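Local coordinates for protein malic enzyme (PDB 3NV9) that probably catalyses the NAD- or NADP-dependent oxidative decarboxylation of malate to pyruvate, at residues Asp216-Gly228 against Ile238-Asp252. Numbering follows the deposited sequence.
Sequences DIHECRMVFIGAG and IVTAGADPKKIVMFD. With SO4 (sulfate ion), chain G.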
# COMPACT_ATOMS: atom_id res chain seq x y z
N ASP A 216 36.40 10.77 -24.92
CA ASP A 216 35.28 11.67 -25.11
C ASP A 216 34.07 10.82 -25.55
O ASP A 216 34.20 9.93 -26.40
CB ASP A 216 35.68 12.73 -26.17
CG ASP A 216 34.53 13.63 -26.62
OD1 ASP A 216 33.58 13.90 -25.84
OD2 ASP A 216 34.59 14.15 -27.77
N ILE A 217 32.90 11.09 -24.96
CA ILE A 217 31.68 10.32 -25.23
C ILE A 217 31.34 10.17 -26.73
O ILE A 217 30.95 9.05 -27.18
CB ILE A 217 30.48 10.83 -24.41
CG1 ILE A 217 29.36 9.77 -24.36
CG2 ILE A 217 30.02 12.26 -24.85
CD1 ILE A 217 28.18 10.18 -23.48
N HIS A 218 31.53 11.27 -27.47
CA HIS A 218 31.16 11.40 -28.89
C HIS A 218 32.14 10.67 -29.81
O HIS A 218 31.87 10.50 -31.02
CB HIS A 218 31.08 12.89 -29.28
CG HIS A 218 30.44 13.15 -30.61
ND1 HIS A 218 31.15 13.09 -31.79
CD2 HIS A 218 29.17 13.51 -30.94
CE1 HIS A 218 30.34 13.38 -32.80
NE2 HIS A 218 29.13 13.63 -32.31
N GLU A 219 33.29 10.27 -29.26
CA GLU A 219 34.33 9.63 -30.05
C GLU A 219 34.42 8.11 -29.79
O GLU A 219 35.31 7.44 -30.36
CB GLU A 219 35.69 10.34 -29.88
CG GLU A 219 35.69 11.88 -30.38
CD GLU A 219 35.35 12.07 -31.92
OE1 GLU A 219 36.01 11.40 -32.78
OE2 GLU A 219 34.42 12.89 -32.27
N CYS A 220 33.49 7.58 -28.98
CA CYS A 220 33.38 6.12 -28.70
C CYS A 220 32.46 5.26 -29.57
O CYS A 220 31.30 5.57 -29.76
CB CYS A 220 33.01 5.88 -27.25
SG CYS A 220 34.24 6.46 -26.12
N ARG A 221 32.97 4.14 -30.05
CA ARG A 221 32.11 3.20 -30.68
C ARG A 221 31.41 2.36 -29.60
O ARG A 221 32.04 1.70 -28.76
CB ARG A 221 32.91 2.32 -31.67
CG ARG A 221 33.43 3.05 -32.96
CD ARG A 221 33.97 1.98 -33.99
NE ARG A 221 32.86 1.09 -34.32
CZ ARG A 221 32.77 -0.20 -33.97
NH1 ARG A 221 33.74 -0.83 -33.32
NH2 ARG A 221 31.66 -0.85 -34.26
N MET A 222 30.09 2.37 -29.64
CA MET A 222 29.31 1.64 -28.64
C MET A 222 28.42 0.57 -29.27
O MET A 222 27.64 0.89 -30.19
CB MET A 222 28.49 2.64 -27.85
CG MET A 222 29.37 3.68 -27.14
SD MET A 222 28.29 4.70 -26.17
CE MET A 222 29.40 6.10 -25.78
N VAL A 223 28.55 -0.68 -28.80
CA VAL A 223 27.67 -1.79 -29.21
C VAL A 223 26.65 -2.20 -28.11
O VAL A 223 27.06 -2.58 -27.01
CB VAL A 223 28.47 -3.05 -29.59
CG1 VAL A 223 27.51 -4.21 -30.07
CG2 VAL A 223 29.51 -2.72 -30.66
N PHE A 224 25.35 -2.14 -28.42
CA PHE A 224 24.29 -2.54 -27.52
C PHE A 224 23.70 -3.93 -27.83
O PHE A 224 23.14 -4.12 -28.90
CB PHE A 224 23.19 -1.50 -27.52
CG PHE A 224 23.62 -0.18 -26.96
CD1 PHE A 224 24.39 0.71 -27.73
CD2 PHE A 224 23.22 0.23 -25.68
CE1 PHE A 224 24.78 1.99 -27.22
CE2 PHE A 224 23.59 1.50 -25.15
CZ PHE A 224 24.39 2.37 -25.91
N ILE A 225 23.86 -4.90 -26.91
CA ILE A 225 23.36 -6.27 -27.12
C ILE A 225 21.98 -6.36 -26.46
O ILE A 225 21.87 -6.35 -25.20
CB ILE A 225 24.25 -7.38 -26.50
CG1 ILE A 225 25.75 -7.18 -26.78
CG2 ILE A 225 23.74 -8.81 -26.87
CD1 ILE A 225 26.18 -7.26 -28.17
N GLY A 226 20.95 -6.37 -27.31
CA GLY A 226 19.55 -6.44 -26.86
C GLY A 226 18.81 -5.16 -27.20
O GLY A 226 19.37 -4.08 -27.07
N ALA A 227 17.57 -5.28 -27.65
CA ALA A 227 16.72 -4.15 -27.94
C ALA A 227 15.52 -4.08 -27.02
O ALA A 227 14.47 -3.52 -27.39
CB ALA A 227 16.24 -4.20 -29.35
N GLY A 228 15.67 -4.60 -25.81
CA GLY A 228 14.60 -4.48 -24.82
C GLY A 228 14.35 -3.06 -24.37
O GLY A 228 14.99 -2.12 -24.87
N ILE A 238 21.96 8.08 -23.72
CA ILE A 238 23.41 8.15 -23.99
C ILE A 238 23.74 9.03 -25.21
O ILE A 238 24.77 9.75 -25.19
CB ILE A 238 24.02 6.76 -24.08
CG1 ILE A 238 24.22 6.19 -22.66
CG2 ILE A 238 25.39 6.73 -24.81
CD1 ILE A 238 24.32 4.61 -22.58
N VAL A 239 22.85 8.96 -26.23
CA VAL A 239 22.82 9.88 -27.39
C VAL A 239 22.49 11.29 -26.91
O VAL A 239 23.30 12.15 -27.08
CB VAL A 239 21.95 9.34 -28.61
CG1 VAL A 239 21.57 10.43 -29.62
CG2 VAL A 239 22.70 8.23 -29.33
N THR A 240 21.40 11.50 -26.19
CA THR A 240 21.05 12.86 -25.76
C THR A 240 22.21 13.50 -24.96
O THR A 240 22.44 14.70 -25.08
CB THR A 240 19.80 12.89 -24.93
OG1 THR A 240 18.73 12.29 -25.66
CG2 THR A 240 19.42 14.30 -24.53
N ALA A 241 22.93 12.68 -24.19
CA ALA A 241 24.05 13.13 -23.36
C ALA A 241 25.34 13.40 -24.15
O ALA A 241 26.31 13.90 -23.59
CB ALA A 241 24.34 12.14 -22.20
N GLY A 242 25.32 13.03 -25.42
CA GLY A 242 26.39 13.46 -26.34
C GLY A 242 27.11 12.42 -27.18
O GLY A 242 28.11 12.74 -27.80
N ALA A 243 26.63 11.17 -27.19
CA ALA A 243 27.31 10.15 -28.00
C ALA A 243 27.02 10.41 -29.48
O ALA A 243 26.10 11.14 -29.82
CB ALA A 243 26.90 8.74 -27.61
N ASP A 244 27.83 9.84 -30.36
CA ASP A 244 27.57 9.98 -31.80
C ASP A 244 26.65 8.85 -32.28
O ASP A 244 27.06 7.69 -32.26
CB ASP A 244 28.91 9.85 -32.53
CG ASP A 244 28.81 10.25 -34.01
OD1 ASP A 244 27.67 10.38 -34.50
OD2 ASP A 244 29.89 10.44 -34.65
N PRO A 245 25.43 9.16 -32.76
CA PRO A 245 24.58 8.04 -33.22
C PRO A 245 25.23 7.19 -34.33
O PRO A 245 24.97 6.00 -34.39
CB PRO A 245 23.30 8.72 -33.73
CG PRO A 245 23.30 10.07 -33.16
CD PRO A 245 24.76 10.46 -32.95
N LYS A 246 26.10 7.79 -35.14
CA LYS A 246 26.74 7.08 -36.26
C LYS A 246 27.71 5.99 -35.76
O LYS A 246 28.02 5.01 -36.50
CB LYS A 246 27.48 8.05 -37.18
CG LYS A 246 26.64 9.13 -37.90
CD LYS A 246 27.48 9.77 -39.04
CE LYS A 246 27.17 11.27 -39.30
NZ LYS A 246 25.74 11.49 -39.68
N LYS A 247 28.19 6.15 -34.53
CA LYS A 247 29.21 5.24 -33.99
C LYS A 247 28.61 4.10 -33.14
O LYS A 247 29.34 3.35 -32.49
CB LYS A 247 30.24 6.03 -33.14
CG LYS A 247 31.06 7.10 -33.89
CD LYS A 247 32.37 7.35 -33.09
CE LYS A 247 33.16 8.60 -33.55
NZ LYS A 247 32.34 9.84 -33.46
N ILE A 248 27.28 4.00 -33.15
CA ILE A 248 26.50 3.15 -32.25
C ILE A 248 25.79 2.00 -33.02
O ILE A 248 25.15 2.24 -34.03
CB ILE A 248 25.43 4.04 -31.51
CG1 ILE A 248 26.07 4.73 -30.30
CG2 ILE A 248 24.27 3.23 -30.99
CD1 ILE A 248 25.14 5.65 -29.63
N VAL A 249 25.91 0.75 -32.55
CA VAL A 249 25.05 -0.29 -33.10
C VAL A 249 24.23 -0.97 -32.00
O VAL A 249 24.82 -1.46 -31.02
CB VAL A 249 25.84 -1.50 -33.67
CG1 VAL A 249 25.02 -2.20 -34.74
CG2 VAL A 249 27.24 -1.16 -34.08
N MET A 250 22.91 -1.07 -32.19
CA MET A 250 22.10 -2.00 -31.39
C MET A 250 21.74 -3.37 -32.08
O MET A 250 21.43 -3.41 -33.27
CB MET A 250 20.85 -1.28 -30.90
CG MET A 250 19.86 -2.14 -30.21
SD MET A 250 18.94 -1.13 -29.05
CE MET A 250 17.56 -0.51 -29.94
N PHE A 251 21.77 -4.49 -31.34
CA PHE A 251 21.29 -5.78 -31.89
C PHE A 251 20.02 -6.30 -31.19
O PHE A 251 19.91 -6.25 -29.95
CB PHE A 251 22.35 -6.87 -31.85
CG PHE A 251 23.56 -6.58 -32.70
CD1 PHE A 251 24.50 -5.59 -32.31
CD2 PHE A 251 23.81 -7.32 -33.89
CE1 PHE A 251 25.64 -5.33 -33.12
CE2 PHE A 251 24.98 -7.07 -34.69
CZ PHE A 251 25.88 -6.08 -34.31
N ASP A 252 19.06 -6.80 -31.97
CA ASP A 252 17.97 -7.59 -31.40
C ASP A 252 18.20 -9.09 -31.70
O ASP A 252 19.32 -9.47 -32.08
CB ASP A 252 16.63 -7.06 -31.88
CG ASP A 252 16.40 -7.31 -33.33
OD1 ASP A 252 17.26 -7.97 -33.94
OD2 ASP A 252 15.37 -6.84 -33.86
S SO4 G . 15.59 -8.24 -28.32
O1 SO4 G . 17.05 -8.46 -28.37
O2 SO4 G . 15.14 -6.98 -28.91
O3 SO4 G . 14.85 -9.32 -29.02
O4 SO4 G . 15.27 -8.13 -26.90
O HOH W 1 29.96 7.95 -29.47
O HOH W 2 34.11 12.34 -35.10
O HOH W 3 29.88 1.16 -33.89
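Strands 222-225 and 248-252 run parallel, M222 level with I248 and F224 with M250, in a beta-alpha-beta crossover of the Rossmann-like NAD-binding domain. M222 N, F224 N and G226 N donate to K247 O, V249 O and F251 O; V249 N and F251 N donate back to M222 O and F224 O. Packing is tight beneath helix 229-240. There the extended M222 chain, its CG anti to the carbonyl carbon (chi1 -60°), lays SD against I238 CG2 at 3.8 Å. The F224 ring turns its edge to I238, whose CD1 stands 4.0 Å from CZ, while I248 CG2 meets CE1 obliquely. On the opposite face of the sheet, V223 CG1 touches F251 CE1 at 3.7 Å.

On the polar side, D244 CB sits over the centre of the H218 ring, its carboxylate stacked 18° from the ring plane. K247 NZ reaches across to H218 O (2.6 Å) and bridges, within its own segment, to the anti lone pair of D244 OD2 (2.8 Å). Looseness begins at exposed E219, whose OE2 lies 3.9 Å from K247 NZ, bonds H218 weakly and meets water. At the far end A227 N weakly holds a sulfate, probably from the crystallisation liquor, its place consistent with a dinucleotide phosphate site.

Strand 297-300 flanks strand 222-225 across from strand 248-252; helix 288-292 packs on V223 and F251, and helix 193-213 on I217 and I238.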